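Local coordinates for protein SAP-like pentraxin (Limulus polyphemus, PDB 3FLP) that probably acts as a calcium-dependent, sugar-binding lectin of the pentraxin family, assembling into doubly stacked cyclic heptamers, at residues Thr14-Pro17 and Lys18-His21; Thr139-Gly143 and Gln144-Lys148; Asn192-Trp196 and Met197-Phe201. All blocks are in the same frame, centred on the assembly; numbering follows the deposited sequence.

Contact 2, at the end of strand 139-142, supplies E145, Q146 and D147 to the two calcium ions. Contact 1, in the loop ahead of strand 21-24, touches contact 2 directly: Q144 NE2 lies 3.0 Å from T14 OG1 and 3.0 Å from P20 O, probable hydrogen bonds between contacts whose centres are about 12 Å apart. Its F19 side chain comes within about 9 Å of a calcium. Contact 3 is further off, with its centre about 16 Å from that of contact 2 and about 23 Å from that of contact 1; it touches neither and belongs to the turn that leads from one sheet of the pentraxin fold to the other.

Contact 1: residues Thr14-Pro17 and Lys18-His21; sequences TQNP and KFPH
The amide of K18 donates to Q15 O across a tight turn, with K18 N 2.8 Å from Q15 O. The return bond, from Q15 N to K18 O, is 3.1 Å long. Together they make Q15 and K18 an antiparallel hydrogen-bonded pair. N16 and P17 occupy the corners, and the peptide bond before P17 is cis.

Beside this turn three residues touch the F19 ring. The T14 and F19 side chains cross at about a right angle, and T14 CG2, anti to its own backbone N, meets the ring obliquely, 3.4 Å from F19 CD2, while also resting 3.2 Å from K18 O. From the far end of the ring N16 brings its amide to the edge: N16 ND2 is 3.4 Å from F19 CZ, near the ring plane, and the amide and ring planes stand 79° apart. The carbonyl of P17 approaches obliquely, with P17 O 3.3 Å from F19 CD1. The other branch of T14, OG1, lies over P20 CD and is hydrogen-bonded to Q144 NE2, which also reaches P20 O.

Further along, H21 ND1 donates to F19 O at 2.9 Å, in the plane of the imidazole and almost straight along the carbonyl, which fixes the rotation of that ring. D205 accepts from F19 N and E155 from N16 N, tying the loop to two others.

The F19 side chain comes within about 6 Å of that of E154, a calcium ligand, which places the loop at the margin of the metal site. With its cis proline at the second corner, Q15-K18 is a type VIa beta turn closed by one antiparallel bridge, in the loop between strands 7-11 and 21-24.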
loop_
_atom_site.group_PDB
_atom_site.type_symbol
_atom_site.label_atom_id
_atom_site.label_comp_id
_atom_site.label_asym_id
_atom_site.label_seq_id
_atom_site.Cartn_x
_atom_site.Cartn_y
_atom_site.Cartn_z
ATOM N N THR A 14 33.204 -44.484 1.952
ATOM C CA THR A 14 32.995 -45.671 2.754
ATOM C C THR A 14 34.169 -46.650 2.767
ATOM O O THR A 14 34.823 -46.883 1.751
ATOM C CB THR A 14 31.719 -46.418 2.280
ATOM O OG1 THR A 14 30.579 -45.557 2.410
ATOM C CG2 THR A 14 31.492 -47.679 3.098
ATOM N N GLN A 15 34.431 -47.208 3.940
ATOM C CA GLN A 15 35.478 -48.203 4.104
ATOM C C GLN A 15 35.218 -48.965 5.390
ATOM O O GLN A 15 35.372 -48.424 6.484
ATOM C CB GLN A 15 36.866 -47.567 4.144
ATOM C CG GLN A 15 37.973 -48.610 4.225
ATOM C CD GLN A 15 39.350 -48.036 3.967
ATOM O OE1 GLN A 15 39.839 -47.189 4.719
ATOM N NE2 GLN A 15 39.988 -48.495 2.892
ATOM N N ASN A 16 34.800 -50.217 5.239
ATOM C CA ASN A 16 34.507 -51.087 6.372
ATOM C C ASN A 16 35.541 -50.847 7.467
ATOM O O ASN A 16 36.736 -50.775 7.184
ATOM C CB ASN A 16 34.547 -52.550 5.927
ATOM C CG ASN A 16 33.947 -53.487 6.954
ATOM O OD1 ASN A 16 34.425 -53.578 8.082
ATOM N ND2 ASN A 16 32.887 -54.187 6.568
ATOM N N PRO A 17 35.101 -50.726 8.735
ATOM C CA PRO A 17 33.719 -50.809 9.226
ATOM C C PRO A 17 32.950 -49.481 9.249
ATOM O O PRO A 17 31.909 -49.382 9.904
ATOM C CB PRO A 17 33.906 -51.366 10.628
ATOM C CG PRO A 17 35.110 -50.593 11.091
ATOM C CD PRO A 17 36.043 -50.627 9.868
ATOM N N LYS A 18 33.453 -48.467 8.552
ATOM C CA LYS A 18 32.774 -47.174 8.534
ATOM C C LYS A 18 31.851 -47.015 7.326
ATOM O O LYS A 18 32.304 -47.041 6.177
ATOM C CB LYS A 18 33.792 -46.029 8.563
ATOM C CG LYS A 18 33.139 -44.648 8.503
ATOM C CD LYS A 18 34.162 -43.520 8.359
ATOM C CE LYS A 18 33.474 -42.163 8.176
ATOM N NZ LYS A 18 34.443 -41.033 8.030
ATOM N N PHE A 19 30.557 -46.854 7.596
ATOM C CA PHE A 19 29.562 -46.687 6.538
ATOM C C PHE A 19 28.706 -45.435 6.775
ATOM O O PHE A 19 27.624 -45.510 7.362
ATOM C CB PHE A 19 28.639 -47.916 6.458
ATOM C CG PHE A 19 29.366 -49.224 6.266
ATOM C CD1 PHE A 19 29.871 -49.926 7.360
ATOM C CD2 PHE A 19 29.538 -49.757 4.990
ATOM C CE1 PHE A 19 30.538 -51.145 7.182
ATOM C CE2 PHE A 19 30.203 -50.971 4.801
ATOM C CZ PHE A 19 30.704 -51.666 5.897
ATOM N N PRO A 20 29.180 -44.264 6.331
ATOM C CA PRO A 20 28.370 -43.059 6.549
ATOM C C PRO A 20 26.970 -43.223 5.952
ATOM O O PRO A 20 26.822 -43.656 4.809
ATOM C CB PRO A 20 29.194 -41.956 5.873
ATOM C CG PRO A 20 30.006 -42.704 4.844
ATOM C CD PRO A 20 30.403 -43.955 5.574
ATOM N N HIS A 21 25.946 -42.893 6.732
ATOM C CA HIS A 21 24.577 -43.032 6.252
ATOM C C HIS A 21 23.564 -42.311 7.127
ATOM O O HIS A 21 23.874 -41.830 8.212
ATOM C CB HIS A 21 24.168 -44.512 6.208
ATOM C CG HIS A 21 23.942 -45.116 7.562
ATOM N ND1 HIS A 21 24.974 -45.443 8.418
ATOM C CD2 HIS A 21 22.799 -45.438 8.216
ATOM C CE1 HIS A 21 24.478 -45.944 9.537
ATOM N NE2 HIS A 21 23.160 -45.953 9.439
#

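Contact 2: residues Thr139-Gly143 and Gln144-Lys148; sequences TVVIG and QEQDK. With CA (calcium ion), chain O; CA (calcium ion), chain P.
Q146 stretches its side chain back along strand 139-142, crossing V141 obliquely and T139 at about a right angle. Its amide carbon lies against one methyl of V141, with Q146 CD 3.4 Å from V141 CG2, while the second methyl, CG1, faces Q144 O. The chain is extended beyond CG (chi2 169°), which carries Q146 NE2 to T139 O at 3.0 Å. This bond is nearly straight (175°) and lies in the plane of the Q146 amide, although it meets the T139 carbonyl from above its plane. G150 N donates to Q146 OE1, so both ends of the amide are held.

G143, with a positive phi, turns the chain out of the strand; Q144 bends at chi2 and passes close to G143 O, its NE2 bonding to T14 and P20.

Beyond the turn E145 points away from the strand. E145 OE1 and D147 OD1 each bridge both calcium ions, and Q146 O joins one of them at 2.4 Å; D59 and N60 complete that ion's protein ligands, E154 and E157 those of the other. Gripping the Q146 amide thus probably helps to steady the residue whose carbonyl binds calcium, and the paired cations probably offset the repulsion between the clustered carboxylates.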
loop_
_atom_site.group_PDB
_atom_site.type_symbol
_atom_site.label_atom_id
_atom_site.label_comp_id
_atom_site.label_asym_id
_atom_site.label_seq_id
_atom_site.Cartn_x
_atom_site.Cartn_y
_atom_site.Cartn_z
ATOM N N THR A 139 11.814 -49.318 6.028
ATOM C CA THR A 139 12.845 -48.500 6.658
ATOM C C THR A 139 13.700 -47.881 5.560
ATOM O O THR A 139 14.194 -48.589 4.680
ATOM C CB THR A 139 13.772 -49.356 7.574
ATOM O OG1 THR A 139 13.023 -49.854 8.688
ATOM C CG2 THR A 139 14.930 -48.529 8.099
ATOM N N VAL A 140 13.884 -46.564 5.615
ATOM C CA VAL A 140 14.683 -45.869 4.608
ATOM C C VAL A 140 16.091 -45.504 5.078
ATOM O O VAL A 140 16.273 -44.886 6.134
ATOM C CB VAL A 140 14.001 -44.554 4.138
ATOM C CG1 VAL A 140 14.917 -43.804 3.169
ATOM C CG2 VAL A 140 12.672 -44.859 3.465
ATOM N N VAL A 141 17.083 -45.895 4.282
ATOM C CA VAL A 141 18.479 -45.576 4.565
ATOM C C VAL A 141 19.017 -44.814 3.360
ATOM O O VAL A 141 18.705 -45.158 2.216
ATOM C CB VAL A 141 19.348 -46.843 4.764
ATOM C CG1 VAL A 141 20.812 -46.494 4.589
ATOM C CG2 VAL A 141 19.133 -47.417 6.160
ATOM N N ILE A 142 19.814 -43.780 3.613
ATOM C CA ILE A 142 20.397 -42.984 2.540
ATOM C C ILE A 142 21.915 -43.162 2.507
ATOM O O ILE A 142 22.578 -43.086 3.542
ATOM C CB ILE A 142 20.100 -41.474 2.725
ATOM C CG1 ILE A 142 18.590 -41.233 2.830
ATOM C CG2 ILE A 142 20.673 -40.681 1.555
ATOM C CD1 ILE A 142 17.810 -41.588 1.591
ATOM N N GLY A 143 22.458 -43.408 1.318
ATOM C CA GLY A 143 23.899 -43.544 1.184
ATOM C C GLY A 143 24.468 -44.947 1.243
ATOM O O GLY A 143 25.639 -45.155 0.909
ATOM N N GLN A 144 23.658 -45.908 1.679
ATOM C CA GLN A 144 24.094 -47.297 1.760
ATOM C C GLN A 144 22.951 -48.195 1.281
ATOM O O GLN A 144 21.794 -47.779 1.265
ATOM C CB GLN A 144 24.465 -47.683 3.206
ATOM C CG GLN A 144 25.586 -46.878 3.873
ATOM C CD GLN A 144 26.955 -47.061 3.211
ATOM O OE1 GLN A 144 27.226 -48.077 2.573
ATOM N NE2 GLN A 144 27.825 -46.082 3.383
ATOM N N GLU A 145 23.284 -49.424 0.893
ATOM C CA GLU A 145 22.303 -50.395 0.419
ATOM C C GLU A 145 22.054 -51.384 1.565
ATOM O O GLU A 145 22.992 -52.017 2.045
ATOM C CB GLU A 145 22.883 -51.120 -0.804
ATOM C CG GLU A 145 21.871 -51.704 -1.796
ATOM C CD GLU A 145 21.207 -52.977 -1.305
ATOM O OE1 GLU A 145 21.929 -53.932 -0.943
ATOM O OE2 GLU A 145 19.957 -53.023 -1.291
ATOM N N GLN A 146 20.806 -51.507 2.012
ATOM C CA GLN A 146 20.473 -52.423 3.113
ATOM C C GLN A 146 20.306 -53.884 2.686
ATOM O O GLN A 146 19.668 -54.173 1.672
ATOM C CB GLN A 146 19.160 -52.009 3.790
ATOM C CG GLN A 146 19.102 -50.602 4.356
ATOM C CD GLN A 146 17.685 -50.210 4.766
ATOM O OE1 GLN A 146 17.213 -50.570 5.846
ATOM N NE2 GLN A 146 16.993 -49.484 3.887
ATOM N N ASP A 147 20.884 -54.794 3.468
ATOM C CA ASP A 147 20.737 -56.229 3.229
ATOM C C ASP A 147 19.971 -56.762 4.433
ATOM O O ASP A 147 19.627 -57.941 4.516
ATOM C CB ASP A 147 22.092 -56.923 3.093
ATOM C CG ASP A 147 22.717 -56.696 1.736
ATOM O OD1 ASP A 147 21.954 -56.459 0.775
ATOM O OD2 ASP A 147 23.959 -56.765 1.619
ATOM N N LYS A 148 19.711 -55.849 5.363
ATOM C CA LYS A 148 18.950 -56.115 6.577
ATOM C C LYS A 148 18.436 -54.743 7.004
ATOM O O LYS A 148 19.000 -53.714 6.610
ATOM C CB LYS A 148 19.826 -56.717 7.678
ATOM C CG LYS A 148 20.983 -55.832 8.085
ATOM C CD LYS A 148 21.468 -56.119 9.507
ATOM C CE LYS A 148 21.967 -57.540 9.671
ATOM N NZ LYS A 148 22.584 -57.717 11.015
HETATM CA CA CA O . 20.036 -55.445 -0.307
HETATM CA CA CA P . 23.950 -55.332 -0.361
HETATM O O HOH W 1 24.618 -53.905 1.403
HETATM O O HOH W 2 21.011 -56.513 -2.155
HETATM O O HOH W 3 23.591 -56.272 -2.499
#

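Contact 3: residues Asn192-Trp196 and Met197-Phe201; sequences NVISW and MEDSF
One face of the W196 indole is covered by M197, whose side chain runs beside it in the same direction. M197 CG stands 3.7 Å from the centroid of the five-membered ring of W196, a CH-pi contact 12° off the normal, and SD follows over the same face toward the rim, a Met-aromatic contact. Bends at chi2 and chi3 keep the thioether against the indole. That sulfur also meets the edge of F201, near its ring plane. The six-membered ring of W196 and the F201 ring are almost parallel, 8° apart, but slid so far that they barely overlap, their centroids 5.5 Å apart. At the indole rim NE1 bonds to V7 O.

W196 and M197 are the corners of a type II beta turn, closed by E198 N to S195 O at 2.8 Å; D199 N adds a weak bond to the same oxygen. S195 is gripped further by two acidic side chains: D199 OD2 accepts from S195 N at 2.7 Å, and E198 OE1 takes the S195 hydroxyl, OG at 2.7 Å, from above its carboxylate plane.

The turn follows strand 194-195, which pairs with strand 161-169, and leads into strand 201-204, the outermost strand of the other sheet within this chain. W196 packs on I9, L22 and L166, between strands of both sheets, while F201 pairs in an antiparallel ladder with a strand of a neighbouring subunit, continuing the sheet across the interface.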
loop_
_atom_site.group_PDB
_atom_site.type_symbol
_atom_site.label_atom_id
_atom_site.label_comp_id
_atom_site.label_asym_id
_atom_site.label_seq_id
_atom_site.Cartn_x
_atom_site.Cartn_y
_atom_site.Cartn_z
ATOM N N ASN A 192 5.184 -35.414 0.692
ATOM C CA ASN A 192 4.224 -35.744 1.743
ATOM C C ASN A 192 4.652 -36.978 2.547
ATOM O O ASN A 192 4.164 -37.202 3.643
ATOM C CB ASN A 192 2.818 -35.963 1.150
ATOM C CG ASN A 192 2.702 -37.258 0.350
ATOM O OD1 ASN A 192 3.524 -37.550 -0.524
ATOM N ND2 ASN A 192 1.669 -38.031 0.637
ATOM N N VAL A 193 5.558 -37.778 1.993
ATOM C CA VAL A 193 6.049 -38.968 2.686
ATOM C C VAL A 193 7.293 -38.550 3.473
ATOM O O VAL A 193 7.380 -38.768 4.680
ATOM C CB VAL A 193 6.404 -40.079 1.675
ATOM C CG1 VAL A 193 6.973 -41.284 2.397
ATOM C CG2 VAL A 193 5.161 -40.475 0.894
ATOM N N ILE A 194 8.251 -37.944 2.778
ATOM C CA ILE A 194 9.470 -37.449 3.409
ATOM C C ILE A 194 9.714 -36.023 2.932
ATOM O O ILE A 194 9.742 -35.761 1.730
ATOM C CB ILE A 194 10.725 -38.287 3.042
ATOM C CG1 ILE A 194 10.683 -39.646 3.743
ATOM C CG2 ILE A 194 11.994 -37.542 3.455
ATOM C CD1 ILE A 194 11.893 -40.519 3.435
ATOM N N SER A 195 9.860 -35.106 3.880
ATOM C CA SER A 195 10.143 -33.716 3.569
ATOM C C SER A 195 11.493 -33.433 4.222
ATOM O O SER A 195 11.636 -33.573 5.433
ATOM C CB SER A 195 9.066 -32.793 4.146
ATOM O OG SER A 195 9.396 -31.432 3.903
ATOM N N TRP A 196 12.477 -33.056 3.411
ATOM C CA TRP A 196 13.824 -32.794 3.897
ATOM C C TRP A 196 13.887 -31.946 5.166
ATOM O O TRP A 196 13.355 -30.841 5.217
ATOM C CB TRP A 196 14.650 -32.124 2.799
ATOM C CG TRP A 196 16.129 -32.068 3.098
ATOM C CD1 TRP A 196 16.948 -30.980 2.990
ATOM C CD2 TRP A 196 16.973 -33.168 3.459
ATOM N NE1 TRP A 196 18.252 -31.335 3.250
ATOM C CE2 TRP A 196 18.296 -32.673 3.538
ATOM C CE3 TRP A 196 16.743 -34.526 3.716
ATOM C CZ2 TRP A 196 19.383 -33.489 3.861
ATOM C CZ3 TRP A 196 17.823 -35.336 4.039
ATOM C CH2 TRP A 196 19.127 -34.815 4.106
ATOM N N MET A 197 14.551 -32.487 6.184
ATOM C CA MET A 197 14.726 -31.820 7.465
ATOM C C MET A 197 13.438 -31.645 8.284
ATOM O O MET A 197 13.445 -30.958 9.309
ATOM C CB MET A 197 15.410 -30.461 7.258
ATOM C CG MET A 197 16.774 -30.539 6.563
ATOM S SD MET A 197 17.953 -31.676 7.360
ATOM C CE MET A 197 18.395 -30.747 8.881
ATOM N N GLU A 198 12.340 -32.245 7.837
ATOM C CA GLU A 198 11.086 -32.171 8.587
ATOM C C GLU A 198 10.720 -33.571 9.087
ATOM O O GLU A 198 9.782 -33.740 9.859
ATOM C CB GLU A 198 9.942 -31.603 7.732
ATOM C CG GLU A 198 10.167 -30.160 7.267
ATOM C CD GLU A 198 8.903 -29.495 6.725
ATOM O OE1 GLU A 198 8.138 -30.153 5.985
ATOM O OE2 GLU A 198 8.678 -28.306 7.031
ATOM N N ASP A 199 11.465 -34.570 8.624
ATOM C CA ASP A 199 11.268 -35.952 9.038
ATOM C C ASP A 199 12.598 -36.418 9.630
ATOM O O ASP A 199 13.618 -36.472 8.947
ATOM C CB ASP A 199 10.852 -36.810 7.836
ATOM C CG ASP A 199 9.397 -36.569 7.427
ATOM O OD1 ASP A 199 8.495 -36.935 8.213
ATOM O OD2 ASP A 199 9.155 -36.009 6.335
ATOM N N SER A 200 12.571 -36.725 10.917
ATOM C CA SER A 200 13.754 -37.141 11.661
ATOM C C SER A 200 14.532 -38.312 11.093
ATOM O O SER A 200 13.958 -39.275 10.589
ATOM C CB SER A 200 13.349 -37.487 13.098
ATOM O OG SER A 200 12.705 -36.385 13.704
ATOM N N PHE A 201 15.850 -38.231 11.201
ATOM C CA PHE A 201 16.715 -39.297 10.729
ATOM C C PHE A 201 17.972 -39.390 11.576
ATOM O O PHE A 201 18.435 -38.394 12.138
ATOM C CB PHE A 201 17.068 -39.083 9.254
ATOM C CG PHE A 201 17.726 -37.761 8.952
ATOM C CD1 PHE A 201 19.098 -37.588 9.131
ATOM C CD2 PHE A 201 16.977 -36.700 8.451
ATOM C CE1 PHE A 201 19.719 -36.374 8.811
ATOM C CE2 PHE A 201 17.585 -35.484 8.127
ATOM C CZ PHE A 201 18.961 -35.321 8.306
#